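Local coordinates for protein 4-alpha-glucanotransferase (Corynebacterium glutamicum, PDB 5B68) that belongs to the amylomaltase (disproportionating enzyme) family, whose TIM-barrel core is preceded here by an N-terminal beta-sandwich domain, at residues Ala182-Val187 against Asn199-Leu204; Arg188-Trp193 against Ser684-Ser689; Met195-Asp200 against Tyr247-Asp252; Asp282-Asn287 against Cys674-Asp679. All blocks are in the same frame, centred on the assembly; numbering follows the deposited sequence.

Contact 1 (Ala182-Val187 against Asn199-Leu204); sequences AQIYSV and NDLGNL
L204 on helix 198-209 sends one methyl, CD2, into a group of three apolar side chains from residues 182-187, at the end of the first barrel strand and just beyond it. CD2 lies 3.6 Å from A182 CB and 4.0 Å from I184 CD1, with V187 CG1 a little looser at 4.3 Å. About one turn before L204, the helix backbone is met by I184 CD1, 3.8 Å from L201 CA. I184 reaches it because its CG1 branch stands anti to the backbone N (chi1 -166°), which carries the long arm out to the helix surface. No hydrogen bond joins the two segments; the contact illustrates how a barrel loop and helix can meet through apolar surface alone. Behind this layer, residues 184-186 form a 3-10 turn, where Q183 O takes both S186 N, at 2.8 Å, and S186 OG. Y185 OH in turn bonds to Q183 OE1. D200 turns its carboxylate to S192 and S189. The whole is a buried part of the beta-alpha-beta crossover from strand 177-182 through helix 198-209 to strand 215-218: L201 also rests on that second strand and on helix 349-376, while A182, V187 and L204 share L650 of helix 650-654.

Contact 2 (Arg188-Trp193 against Ser684-Ser689); sequences RSTLSW and SVLIES
R188 O receives the backbone N of I687 at 2.9 Å, the direct backbone bond between two irregular loops almost five hundred residues apart. L686 CA adds a CA-H...O contact to the same oxygen. Around this point the side chains take quite different shapes. The R188 chain bends at chi2 (85°) and again at chi3, and its NH2 reaches S684 OG through water 1, while NH1 bonds to the carbonyl of G194. S684 OG also bonds to N278 O. A second water, accepting from R188 N, donates to V685 O at 2.7 Å and bridges the backbones. E688 also folds over, bent at chi2 (87°), and brings OE1 to T190 N at 3.2 Å; the donor meets the syn side of the oxygen but well out of the carboxylate plane. Its other oxygen, OE2, is linked to T190 OG1 by water 3. T190 divides its branches between two partners: the hydroxyl faces that water, and CG2 packs on L686 CD1 at 3.5 Å, the two side chains crossing at about a right angle. S189 is held from within its own loop, its N bonding to S192 OG at 2.8 Å, and both serine hydroxyls go on to D200. I687 lies over helix 198-209, on D200, N203 and V207. Such a meeting suits a TIM barrel, in which strands 177-182 and 645-649, first and last in sequence, are neighbours, so the loops that follow them can meet at the same end of the barrel.

Contact 3 (Met195-Asp200 against Tyr247-Asp252); sequences MGDFND and YIRVED
D197 OD2 is gripped twice by R249, which comes side-on with NE at 2.8 Å and NH2 at 3.2 Å. The oxygen lies in the guanidinium plane, but the carboxylate itself stands nearly perpendicular to that plane, at 83°. NH2 also forms a salt bridge to D200 OD1 at 3.1 Å, so one arginine ties together two acids that are already partners in a capping box: D200 N bonds to D197 OD1, and D197 N to D200 OD2. D200 also bonds to S192 and S189 outside the two segments. N199 covers one guanidinium face, with CB over the centre and the amide plane only 5° from that of the guanidinium, while ND2 donates an almost straight bond, 169°, to D252 OD2 at 2.8 Å. R249 probably offsets part of the acids' negative charge, and their place at a helix amino end may help to stabilise the rest. Beside it, F198 N bonds to Y247 O at 2.9 Å, and Y247 CB sits over the F198 ring face in a CH-pi contact, 3.6 Å from the centroid. The contact fastens the amino end of helix 198-209 to the loop leading into helix 261-277; F198 continues onto helix 349-376, and D197 and V250 touch helix 286-301.

Contact 4 (Asp282-Asn287 against Cys674-Asp679); sequences DIIERN and CIPLCD
I284 and C674 join two loops on the rim of the TIM barrel, one leading into helix 286-301 and the other part of the long connection after helix 650-654. The tight part is a short, nearly straight backbone bond, I284 N to C674 O, 2.8 Å long with an angle of 170° at the hydrogen. I283 CA offers a CA-H...O contact to the same oxygen at 3.4 Å, so two neighbouring residues share one acceptor. I284 then leans over the C674 backbone: with CG1 anti to its own carbonyl carbon (chi1 -64°), that atom lies 3.4 Å from C674 O and CD1 goes on to P676 CB at 4.1 Å, the two side chains running past one another in opposite directions. I284 and P676 also pack on R188. Towards solvent the contact thins. I283 is exposed and reaches I675 only distantly, CG2 to CD1 at 4.4 Å, and the D282 side chain points away, leaving its carbonyl to rest near P676 CG. At the other end the helix begins with E285 as N-cap, OE2 receiving N287 N at 2.7 Å. The next residue, R286, extends from CG to NE and reaches inward; NH1 bonds to W673 O and NH2 forms a salt bridge with D232. In the plane of that guanidinium, at its edge, C674 SG lies 3.5 Å from R286 NH2.

The four contacts form one continuous region on the same side of the chain's centre. Contacts 1 and 3 both contain D200, and the loop of contact 2 reaches both of its oxygens through S192 (OG to D200 OD2 2.5 Å) and S189, so D200 joins three of the four contacts. Contact 1 lies close to contacts 2 and 3, with centres about 9 Å away. Contact 4 is tied on by backbone bonds, L677 N to S186 O of contact 1 at 2.9 Å and V685 N of contact 2 to L677 O at 3.1 Å. Contacts 3 and 4 are the most distant, about 16 Å between centres, and touch through M195. A glycerol, probably from the crystallisation liquor, lies about 4 Å from the D252 side chain in contact 3.

Contact 1 (Ala182-Val187 against Asn199-Leu204)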
loop_
_atom_site.group_PDB
_atom_site.type_symbol
_atom_site.label_atom_id
_atom_site.label_comp_id
_atom_site.label_asym_id
_atom_site.label_seq_id
_atom_site.Cartn_x
_atom_site.Cartn_y
_atom_site.Cartn_z
ATOM N N ALA A 182 -12.154 8.802 0.462
ATOM C CA ALA A 182 -13.284 8.176 -0.184
ATOM C C ALA A 182 -12.888 6.793 -0.721
ATOM O O ALA A 182 -11.784 6.628 -1.244
ATOM C CB ALA A 182 -13.802 8.987 -1.330
ATOM N N GLN A 183 -13.800 5.836 -0.569
ATOM C CA GLN A 183 -13.677 4.550 -1.251
ATOM C C GLN A 183 -14.259 4.731 -2.637
ATOM O O GLN A 183 -15.485 4.635 -2.868
ATOM C CB GLN A 183 -14.364 3.449 -0.461
ATOM C CG GLN A 183 -13.780 3.272 0.895
ATOM C CD GLN A 183 -12.410 2.604 0.871
ATOM O OE1 GLN A 183 -12.321 1.461 0.442
ATOM N NE2 GLN A 183 -11.369 3.274 1.355
ATOM N N ILE A 184 -13.415 5.095 -3.602
ATOM C CA ILE A 184 -13.927 5.647 -4.854
ATOM C C ILE A 184 -14.851 4.721 -5.669
ATOM O O ILE A 184 -15.755 5.211 -6.349
ATOM C CB ILE A 184 -12.771 6.277 -5.738
ATOM C CG1 ILE A 184 -13.313 7.146 -6.862
ATOM C CG2 ILE A 184 -11.900 5.169 -6.285
ATOM C CD1 ILE A 184 -14.073 8.334 -6.329
ATOM N N TYR A 185 -14.606 3.421 -5.612
ATOM C CA TYR A 185 -15.480 2.411 -6.305
ATOM C C TYR A 185 -16.947 2.553 -5.785
ATOM O O TYR A 185 -17.896 2.234 -6.480
ATOM C CB TYR A 185 -14.971 0.959 -6.023
ATOM C CG TYR A 185 -14.728 0.638 -4.593
ATOM C CD1 TYR A 185 -15.796 0.235 -3.767
ATOM C CD2 TYR A 185 -13.487 0.805 -4.003
ATOM C CE1 TYR A 185 -15.612 0.001 -2.450
ATOM C CE2 TYR A 185 -13.283 0.573 -2.646
ATOM C CZ TYR A 185 -14.381 0.184 -1.883
ATOM O OH TYR A 185 -14.260 -0.033 -0.557
ATOM N N SER A 186 -17.084 3.014 -4.552
ATOM C CA SER A 186 -18.406 3.129 -3.927
ATOM C C SER A 186 -19.115 4.445 -4.168
ATOM O O SER A 186 -20.281 4.563 -3.783
ATOM C CB SER A 186 -18.335 2.911 -2.404
ATOM O OG SER A 186 -17.762 4.018 -1.680
ATOM N N VAL A 187 -18.440 5.420 -4.765
ATOM C CA VAL A 187 -19.014 6.738 -4.973
ATOM C C VAL A 187 -19.334 6.940 -6.435
ATOM O O VAL A 187 -18.470 6.883 -7.275
ATOM C CB VAL A 187 -18.038 7.850 -4.561
ATOM C CG1 VAL A 187 -18.717 9.201 -4.592
ATOM C CG2 VAL A 187 -17.468 7.577 -3.203
ATOM N N ASN A 199 -13.054 9.290 -13.796
ATOM C CA ASN A 199 -13.735 10.548 -13.939
ATOM C C ASN A 199 -14.318 10.999 -12.639
ATOM O O ASN A 199 -14.119 12.135 -12.209
ATOM C CB ASN A 199 -14.832 10.446 -15.021
ATOM C CG ASN A 199 -15.487 11.778 -15.320
ATOM O OD1 ASN A 199 -16.155 12.349 -14.476
ATOM N ND2 ASN A 199 -15.288 12.276 -16.527
ATOM N N ASP A 200 -15.016 10.067 -11.999
ATOM C CA ASP A 200 -15.540 10.318 -10.675
ATOM C C ASP A 200 -14.497 10.757 -9.655
ATOM O O ASP A 200 -14.782 11.589 -8.797
ATOM C CB ASP A 200 -16.313 9.131 -10.105
ATOM C CG ASP A 200 -17.481 8.699 -10.999
ATOM O OD1 ASP A 200 -18.242 9.564 -11.382
ATOM O OD2 ASP A 200 -17.652 7.471 -11.260
ATOM N N LEU A 201 -13.322 10.145 -9.728
ATOM C CA LEU A 201 -12.173 10.511 -8.867
ATOM C C LEU A 201 -11.855 11.988 -8.984
ATOM O O LEU A 201 -11.727 12.748 -7.971
ATOM C CB LEU A 201 -10.954 9.646 -9.207
ATOM C CG LEU A 201 -9.654 9.922 -8.443
ATOM C CD1 LEU A 201 -9.902 9.692 -6.981
ATOM C CD2 LEU A 201 -8.566 9.018 -8.970
ATOM N N GLY A 202 -11.647 12.438 -10.206
ATOM C CA GLY A 202 -11.324 13.830 -10.432
ATOM C C GLY A 202 -12.462 14.813 -10.092
ATOM O O GLY A 202 -12.224 15.866 -9.530
ATOM N N ASN A 203 -13.692 14.387 -10.345
ATOM C CA ASN A 203 -14.909 15.148 -10.071
ATOM C C ASN A 203 -15.030 15.334 -8.554
ATOM O O ASN A 203 -15.139 16.469 -8.095
ATOM C CB ASN A 203 -16.126 14.365 -10.617
ATOM C CG ASN A 203 -17.438 15.179 -10.577
ATOM O OD1 ASN A 203 -17.481 16.336 -10.085
ATOM N ND2 ASN A 203 -18.525 14.543 -11.040
ATOM N N LEU A 204 -14.975 14.227 -7.819
ATOM C CA LEU A 204 -15.061 14.245 -6.342
ATOM C C LEU A 204 -13.949 15.144 -5.807
ATOM O O LEU A 204 -14.214 15.967 -4.900
ATOM C CB LEU A 204 -15.004 12.891 -5.738
ATOM C CG LEU A 204 -15.137 12.727 -4.230
ATOM C CD1 LEU A 204 -16.411 13.347 -3.726
ATOM C CD2 LEU A 204 -14.986 11.293 -3.838
#

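Contact 2 (Arg188-Trp193 against Ser684-Ser689)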
loop_
_atom_site.group_PDB
_atom_site.type_symbol
_atom_site.label_atom_id
_atom_site.label_comp_id
_atom_site.label_asym_id
_atom_site.label_seq_id
_atom_site.Cartn_x
_atom_site.Cartn_y
_atom_site.Cartn_z
ATOM N N ARG A 188 -20.590 7.225 -6.712
ATOM C CA ARG A 188 -21.078 7.294 -8.058
ATOM C C ARG A 188 -21.535 8.700 -8.417
ATOM O O ARG A 188 -21.989 9.449 -7.579
ATOM C CB ARG A 188 -22.253 6.335 -8.234
ATOM C CG ARG A 188 -21.890 4.866 -8.329
ATOM C CD ARG A 188 -21.749 4.207 -6.972
ATOM N NE ARG A 188 -22.986 4.196 -6.214
ATOM C CZ ARG A 188 -23.946 3.288 -6.324
ATOM N NH1 ARG A 188 -23.839 2.290 -7.181
ATOM N NH2 ARG A 188 -25.023 3.383 -5.579
ATOM N N SER A 189 -21.369 9.035 -9.684
ATOM C CA SER A 189 -21.989 10.183 -10.313
ATOM C C SER A 189 -23.185 9.692 -11.103
ATOM O O SER A 189 -23.456 8.519 -11.136
ATOM C CB SER A 189 -21.008 10.894 -11.233
ATOM O OG SER A 189 -20.711 10.128 -12.370
ATOM N N THR A 190 -23.891 10.596 -11.749
ATOM C CA THR A 190 -25.006 10.187 -12.593
ATOM C C THR A 190 -24.536 9.289 -13.730
ATOM O O THR A 190 -25.236 8.392 -14.127
ATOM C CB THR A 190 -25.746 11.388 -13.173
ATOM O OG1 THR A 190 -24.835 12.169 -13.929
ATOM C CG2 THR A 190 -26.285 12.227 -12.083
ATOM N N LEU A 191 -23.364 9.590 -14.272
ATOM C CA LEU A 191 -22.800 8.840 -15.379
ATOM C C LEU A 191 -21.957 7.577 -15.068
ATOM O O LEU A 191 -21.676 6.834 -15.961
ATOM C CB LEU A 191 -22.037 9.778 -16.307
ATOM C CG LEU A 191 -22.807 10.997 -16.816
ATOM C CD1 LEU A 191 -21.899 11.986 -17.514
ATOM C CD2 LEU A 191 -23.951 10.594 -17.722
ATOM N N SER A 192 -21.569 7.335 -13.825
ATOM C CA SER A 192 -20.803 6.138 -13.491
ATOM C C SER A 192 -21.534 4.868 -13.988
ATOM O O SER A 192 -22.772 4.773 -13.920
ATOM C CB SER A 192 -20.607 5.985 -12.003
ATOM O OG SER A 192 -20.127 7.207 -11.418
ATOM N N TRP A 193 -20.756 3.858 -14.371
ATOM C CA TRP A 193 -21.323 2.518 -14.629
ATOM C C TRP A 193 -21.520 1.715 -13.389
ATOM O O TRP A 193 -20.861 0.675 -13.163
ATOM C CB TRP A 193 -20.476 1.764 -15.674
ATOM C CG TRP A 193 -20.547 2.308 -17.048
ATOM C CD1 TRP A 193 -20.796 3.609 -17.451
ATOM C CD2 TRP A 193 -20.328 1.568 -18.264
ATOM N NE1 TRP A 193 -20.729 3.698 -18.803
ATOM C CE2 TRP A 193 -20.453 2.464 -19.326
ATOM C CE3 TRP A 193 -20.003 0.238 -18.538
ATOM C CZ2 TRP A 193 -20.279 2.080 -20.659
ATOM C CZ3 TRP A 193 -19.840 -0.138 -19.895
ATOM C CH2 TRP A 193 -19.970 0.791 -20.903
ATOM N N SER A 684 -28.907 6.480 -1.910
ATOM C CA SER A 684 -27.658 6.795 -2.634
ATOM C C SER A 684 -27.369 8.298 -2.647
ATOM O O SER A 684 -28.242 9.116 -2.948
ATOM C CB SER A 684 -27.742 6.305 -4.054
ATOM O OG SER A 684 -26.626 6.727 -4.817
ATOM N N VAL A 685 -26.120 8.698 -2.369
ATOM C CA VAL A 685 -25.738 10.097 -2.548
ATOM C C VAL A 685 -24.767 10.191 -3.718
ATOM O O VAL A 685 -23.645 9.669 -3.584
ATOM C CB VAL A 685 -25.058 10.642 -1.272
ATOM C CG1 VAL A 685 -24.715 12.114 -1.480
ATOM C CG2 VAL A 685 -26.013 10.434 -0.078
ATOM N N LEU A 686 -25.189 10.817 -4.811
ATOM C CA LEU A 686 -24.325 11.040 -5.948
ATOM C C LEU A 686 -23.339 12.164 -5.705
ATOM O O LEU A 686 -23.640 13.111 -4.947
ATOM C CB LEU A 686 -25.070 11.297 -7.226
ATOM C CG LEU A 686 -26.075 10.195 -7.669
ATOM C CD1 LEU A 686 -26.802 10.646 -8.947
ATOM C CD2 LEU A 686 -25.385 8.861 -7.914
ATOM N N ILE A 687 -22.246 12.169 -6.497
ATOM C CA ILE A 687 -21.271 13.293 -6.377
ATOM C C ILE A 687 -21.967 14.634 -6.617
ATOM O O ILE A 687 -21.688 15.646 -5.943
ATOM C CB ILE A 687 -20.099 13.138 -7.342
ATOM C CG1 ILE A 687 -19.283 11.955 -6.904
ATOM C CG2 ILE A 687 -19.237 14.409 -7.389
ATOM C CD1 ILE A 687 -18.309 11.407 -7.942
ATOM N N GLU A 688 -22.909 14.626 -7.550
ATOM C CA GLU A 688 -23.591 15.839 -7.987
ATOM C C GLU A 688 -24.418 16.459 -6.870
ATOM O O GLU A 688 -24.643 17.662 -6.867
ATOM C CB GLU A 688 -24.483 15.577 -9.216
ATOM C CG GLU A 688 -23.699 15.480 -10.511
ATOM C CD GLU A 688 -23.197 14.088 -10.787
ATOM O OE1 GLU A 688 -23.366 13.150 -9.951
ATOM O OE2 GLU A 688 -22.655 13.955 -11.875
ATOM N N SER A 689 -24.858 15.630 -5.949
ATOM C CA SER A 689 -25.687 16.059 -4.865
ATOM C C SER A 689 -24.970 16.348 -3.610
ATOM O O SER A 689 -25.643 16.653 -2.611
ATOM C CB SER A 689 -26.619 14.936 -4.482
ATOM O OG SER A 689 -27.434 14.682 -5.565
HETATM O O HOH W 1 -24.172 5.711 -3.951
HETATM O O HOH W 2 -22.324 7.578 -4.720
HETATM O O HOH W 3 -22.338 12.700 -14.110
#

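Contact 3 (Met195-Asp200 against Tyr247-Asp252)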
loop_
_atom_site.group_PDB
_atom_site.type_symbol
_atom_site.label_atom_id
_atom_site.label_comp_id
_atom_site.label_asym_id
_atom_site.label_seq_id
_atom_site.Cartn_x
_atom_site.Cartn_y
_atom_site.Cartn_z
ATOM N N MET A 195 -20.409 2.038 -10.555
ATOM C CA MET A 195 -19.350 2.113 -9.578
ATOM C C MET A 195 -18.433 3.256 -9.968
ATOM O O MET A 195 -18.367 3.618 -11.116
ATOM C CB MET A 195 -18.613 0.773 -9.486
ATOM C CG MET A 195 -17.395 0.628 -10.370
ATOM S SD MET A 195 -16.524 -0.950 -10.309
ATOM C CE MET A 195 -15.097 -0.615 -9.301
ATOM N N GLY A 196 -17.735 3.822 -9.006
ATOM C CA GLY A 196 -16.930 5.021 -9.336
ATOM C C GLY A 196 -15.754 4.678 -10.242
ATOM O O GLY A 196 -15.217 3.530 -10.172
ATOM N N ASP A 197 -15.348 5.641 -11.017
ATOM C CA ASP A 197 -14.311 5.492 -12.035
ATOM C C ASP A 197 -13.359 6.670 -11.972
ATOM O O ASP A 197 -13.468 7.509 -11.046
ATOM C CB ASP A 197 -14.985 5.271 -13.415
ATOM C CG ASP A 197 -15.857 6.447 -13.881
ATOM O OD1 ASP A 197 -15.495 7.621 -13.628
ATOM O OD2 ASP A 197 -16.906 6.225 -14.537
ATOM N N PHE A 198 -12.392 6.739 -12.889
ATOM C CA PHE A 198 -11.352 7.826 -12.799
ATOM C C PHE A 198 -11.982 9.203 -12.996
ATOM O O PHE A 198 -11.469 10.216 -12.514
ATOM C CB PHE A 198 -10.200 7.663 -13.855
ATOM C CG PHE A 198 -9.432 6.358 -13.713
ATOM C CD1 PHE A 198 -8.760 6.059 -12.551
ATOM C CD2 PHE A 198 -9.303 5.502 -14.788
ATOM C CE1 PHE A 198 -7.997 4.904 -12.438
ATOM C CE2 PHE A 198 -8.536 4.350 -14.693
ATOM C CZ PHE A 198 -7.927 4.027 -13.493
ATOM N N ASN A 199 -13.054 9.290 -13.796
ATOM C CA ASN A 199 -13.735 10.548 -13.939
ATOM C C ASN A 199 -14.318 10.999 -12.639
ATOM O O ASN A 199 -14.119 12.135 -12.209
ATOM C CB ASN A 199 -14.832 10.446 -15.021
ATOM C CG ASN A 199 -15.487 11.778 -15.320
ATOM O OD1 ASN A 199 -16.155 12.349 -14.476
ATOM N ND2 ASN A 199 -15.288 12.276 -16.527
ATOM N N ASP A 200 -15.016 10.067 -11.999
ATOM C CA ASP A 200 -15.540 10.318 -10.675
ATOM C C ASP A 200 -14.497 10.757 -9.655
ATOM O O ASP A 200 -14.782 11.589 -8.797
ATOM C CB ASP A 200 -16.313 9.131 -10.105
ATOM C CG ASP A 200 -17.481 8.699 -10.999
ATOM O OD1 ASP A 200 -18.242 9.564 -11.382
ATOM O OD2 ASP A 200 -17.652 7.471 -11.260
ATOM N N TYR A 247 -11.700 0.826 -13.584
ATOM C CA TYR A 247 -11.929 2.230 -13.306
ATOM C C TYR A 247 -11.939 3.150 -14.535
ATOM O O TYR A 247 -12.253 4.303 -14.413
ATOM C CB TYR A 247 -10.909 2.744 -12.292
ATOM C CG TYR A 247 -10.999 2.144 -10.910
ATOM C CD1 TYR A 247 -12.080 2.397 -10.088
ATOM C CD2 TYR A 247 -9.986 1.350 -10.416
ATOM C CE1 TYR A 247 -12.154 1.861 -8.831
ATOM C CE2 TYR A 247 -10.057 0.816 -9.169
ATOM C CZ TYR A 247 -11.146 1.072 -8.375
ATOM O OH TYR A 247 -11.188 0.541 -7.134
ATOM N N ILE A 248 -11.592 2.638 -15.708
ATOM C CA ILE A 248 -11.635 3.414 -16.880
ATOM C C ILE A 248 -13.074 3.862 -17.177
ATOM O O ILE A 248 -14.016 3.022 -17.108
ATOM C CB ILE A 248 -11.136 2.610 -18.079
ATOM C CG1 ILE A 248 -9.620 2.303 -17.942
ATOM C CG2 ILE A 248 -11.384 3.373 -19.350
ATOM C CD1 ILE A 248 -9.140 1.304 -18.994
ATOM N N ARG A 249 -13.256 5.140 -17.486
ATOM C CA ARG A 249 -14.527 5.595 -18.020
ATOM C C ARG A 249 -14.383 5.585 -19.512
ATOM O O ARG A 249 -13.680 6.386 -20.082
ATOM C CB ARG A 249 -14.890 7.003 -17.601
ATOM C CG ARG A 249 -16.161 7.459 -18.299
ATOM C CD ARG A 249 -16.839 8.647 -17.662
ATOM N NE ARG A 249 -17.345 8.389 -16.328
ATOM C CZ ARG A 249 -18.071 9.268 -15.663
ATOM N NH1 ARG A 249 -18.362 10.414 -16.238
ATOM N NH2 ARG A 249 -18.491 9.019 -14.445
ATOM N N VAL A 250 -15.086 4.675 -20.140
ATOM C CA VAL A 250 -14.797 4.415 -21.550
ATOM C C VAL A 250 -15.161 5.556 -22.436
ATOM O O VAL A 250 -14.505 5.830 -23.466
ATOM C CB VAL A 250 -15.430 3.063 -22.022
ATOM C CG1 VAL A 250 -14.976 1.888 -21.164
ATOM C CG2 VAL A 250 -16.962 3.147 -22.101
ATOM N N GLU A 251 -16.253 6.249 -22.066
ATOM C CA GLU A 251 -16.700 7.432 -22.808
ATOM C C GLU A 251 -15.704 8.594 -22.824
ATOM O O GLU A 251 -15.763 9.429 -23.718
ATOM C CB GLU A 251 -18.099 7.929 -22.345
ATOM C CG GLU A 251 -19.219 6.894 -22.431
ATOM C CD GLU A 251 -19.429 6.080 -21.176
ATOM O OE1 GLU A 251 -18.495 6.000 -20.279
ATOM O OE2 GLU A 251 -20.533 5.505 -21.075
ATOM N N ASP A 252 -14.761 8.633 -21.871
ATOM C CA ASP A 252 -13.717 9.677 -21.890
ATOM C C ASP A 252 -12.507 9.362 -22.773
ATOM O O ASP A 252 -11.631 10.228 -22.987
ATOM C CB ASP A 252 -13.188 9.892 -20.434
ATOM C CG ASP A 252 -14.195 10.553 -19.521
ATOM O OD1 ASP A 252 -15.266 11.006 -19.992
ATOM O OD2 ASP A 252 -13.943 10.593 -18.307
#

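Contact 4 (Asp282-Asn287 against Cys674-Asp679)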
loop_
_atom_site.group_PDB
_atom_site.type_symbol
_atom_site.label_atom_id
_atom_site.label_comp_id
_atom_site.label_asym_id
_atom_site.label_seq_id
_atom_site.Cartn_x
_atom_site.Cartn_y
_atom_site.Cartn_z
ATOM N N ASP A 282 -28.186 -0.834 -3.632
ATOM C CA ASP A 282 -27.804 -2.225 -3.879
ATOM C C ASP A 282 -26.290 -2.408 -3.888
ATOM O O ASP A 282 -25.576 -1.536 -4.352
ATOM C CB ASP A 282 -28.387 -2.686 -5.225
ATOM C CG ASP A 282 -29.916 -2.778 -5.225
ATOM O OD1 ASP A 282 -30.547 -2.709 -4.153
ATOM O OD2 ASP A 282 -30.473 -2.872 -6.335
ATOM N N ILE A 283 -25.825 -3.553 -3.394
ATOM C CA ILE A 283 -24.427 -3.844 -3.331
ATOM C C ILE A 283 -23.785 -3.694 -4.723
ATOM O O ILE A 283 -24.453 -3.838 -5.764
ATOM C CB ILE A 283 -24.092 -5.159 -2.558
ATOM C CG1 ILE A 283 -24.711 -6.407 -3.199
ATOM C CG2 ILE A 283 -24.559 -5.039 -1.109
ATOM C CD1 ILE A 283 -24.004 -6.903 -4.439
ATOM N N ILE A 284 -22.522 -3.266 -4.714
ATOM C CA ILE A 284 -21.779 -3.012 -5.945
ATOM C C ILE A 284 -21.411 -4.387 -6.575
ATOM O O ILE A 284 -20.875 -5.225 -5.848
ATOM C CB ILE A 284 -20.450 -2.254 -5.636
ATOM C CG1 ILE A 284 -20.680 -0.849 -5.038
ATOM C CG2 ILE A 284 -19.627 -2.094 -6.912
ATOM C CD1 ILE A 284 -21.341 0.104 -5.994
ATOM N N GLU A 285 -21.617 -4.550 -7.877
ATOM C CA GLU A 285 -21.209 -5.792 -8.620
ATOM C C GLU A 285 -20.167 -5.392 -9.663
ATOM O O GLU A 285 -20.473 -4.759 -10.671
ATOM C CB GLU A 285 -22.390 -6.553 -9.284
ATOM C CG GLU A 285 -21.968 -7.830 -10.056
ATOM C CD GLU A 285 -21.075 -8.828 -9.259
ATOM O OE1 GLU A 285 -21.656 -9.648 -8.497
ATOM O OE2 GLU A 285 -19.784 -8.819 -9.363
ATOM N N ARG A 286 -18.931 -5.777 -9.372
ATOM C CA ARG A 286 -17.824 -5.447 -10.240
ATOM C C ARG A 286 -17.882 -6.321 -11.484
ATOM O O ARG A 286 -17.533 -5.861 -12.583
ATOM C CB ARG A 286 -16.539 -5.657 -9.504
ATOM C CG ARG A 286 -16.240 -4.624 -8.421
ATOM C CD ARG A 286 -15.009 -4.980 -7.652
ATOM N NE ARG A 286 -14.657 -3.906 -6.717
ATOM C CZ ARG A 286 -15.218 -3.689 -5.525
ATOM N NH1 ARG A 286 -14.849 -2.645 -4.823
ATOM N NH2 ARG A 286 -16.167 -4.474 -5.026
ATOM N N ASN A 287 -18.341 -7.579 -11.331
ATOM C CA ASN A 287 -18.112 -8.539 -12.461
ATOM C C ASN A 287 -18.820 -8.193 -13.717
ATOM O O ASN A 287 -18.187 -8.153 -14.770
ATOM C CB ASN A 287 -18.300 -10.000 -12.055
ATOM C CG ASN A 287 -17.238 -10.444 -11.063
ATOM O OD1 ASN A 287 -16.103 -9.951 -11.101
ATOM N ND2 ASN A 287 -17.591 -11.369 -10.172
ATOM N N CYS A 674 -18.126 -3.618 -1.124
ATOM C CA CYS A 674 -19.232 -3.494 -2.063
ATOM C C CYS A 674 -20.364 -2.537 -1.664
ATOM O O CYS A 674 -21.421 -2.579 -2.250
ATOM C CB CYS A 674 -19.830 -4.866 -2.331
ATOM S SG CYS A 674 -18.632 -6.033 -3.006
ATOM N N ILE A 675 -20.135 -1.711 -0.654
ATOM C CA ILE A 675 -21.198 -0.901 -0.071
ATOM C C ILE A 675 -21.205 0.496 -0.681
ATOM O O ILE A 675 -20.338 1.282 -0.392
ATOM C CB ILE A 675 -20.990 -0.770 1.454
ATOM C CG1 ILE A 675 -20.864 -2.143 2.127
ATOM C CG2 ILE A 675 -22.081 0.065 2.092
ATOM C CD1 ILE A 675 -22.061 -3.049 1.974
ATOM N N PRO A 676 -22.203 0.796 -1.507
ATOM C CA PRO A 676 -22.300 2.135 -2.157
ATOM C C PRO A 676 -22.578 3.269 -1.169
ATOM O O PRO A 676 -23.121 3.032 -0.063
ATOM C CB PRO A 676 -23.458 1.999 -3.093
ATOM C CG PRO A 676 -24.345 1.038 -2.398
ATOM C CD PRO A 676 -23.459 0.041 -1.718
ATOM N N LEU A 677 -22.135 4.465 -1.505
ATOM C CA LEU A 677 -22.236 5.614 -0.572
ATOM C C LEU A 677 -23.730 5.947 -0.401
ATOM O O LEU A 677 -24.415 6.246 -1.387
ATOM C CB LEU A 677 -21.487 6.830 -1.165
ATOM C CG LEU A 677 -21.422 8.082 -0.256
ATOM C CD1 LEU A 677 -20.579 7.817 0.980
ATOM C CD2 LEU A 677 -20.947 9.305 -1.064
ATOM N N CYS A 678 -24.217 5.881 0.836
ATOM C CA CYS A 678 -25.614 6.238 1.082
ATOM C C CYS A 678 -25.728 7.091 2.314
ATOM O O CYS A 678 -24.871 6.979 3.194
ATOM C CB CYS A 678 -26.443 4.978 1.271
ATOM S SG CYS A 678 -26.544 3.916 -0.211
ATOM N N ASP A 679 -26.834 7.882 2.387
ATOM C CA ASP A 679 -27.081 8.782 3.566
ATOM C C ASP A 679 -27.711 8.007 4.723
ATOM O O ASP A 679 -27.784 6.795 4.638
ATOM C CB ASP A 679 -27.918 10.006 3.177
ATOM C CG ASP A 679 -29.322 9.634 2.621
ATOM O OD1 ASP A 679 -29.831 8.497 2.914
ATOM O OD2 ASP A 679 -29.836 10.458 1.819
#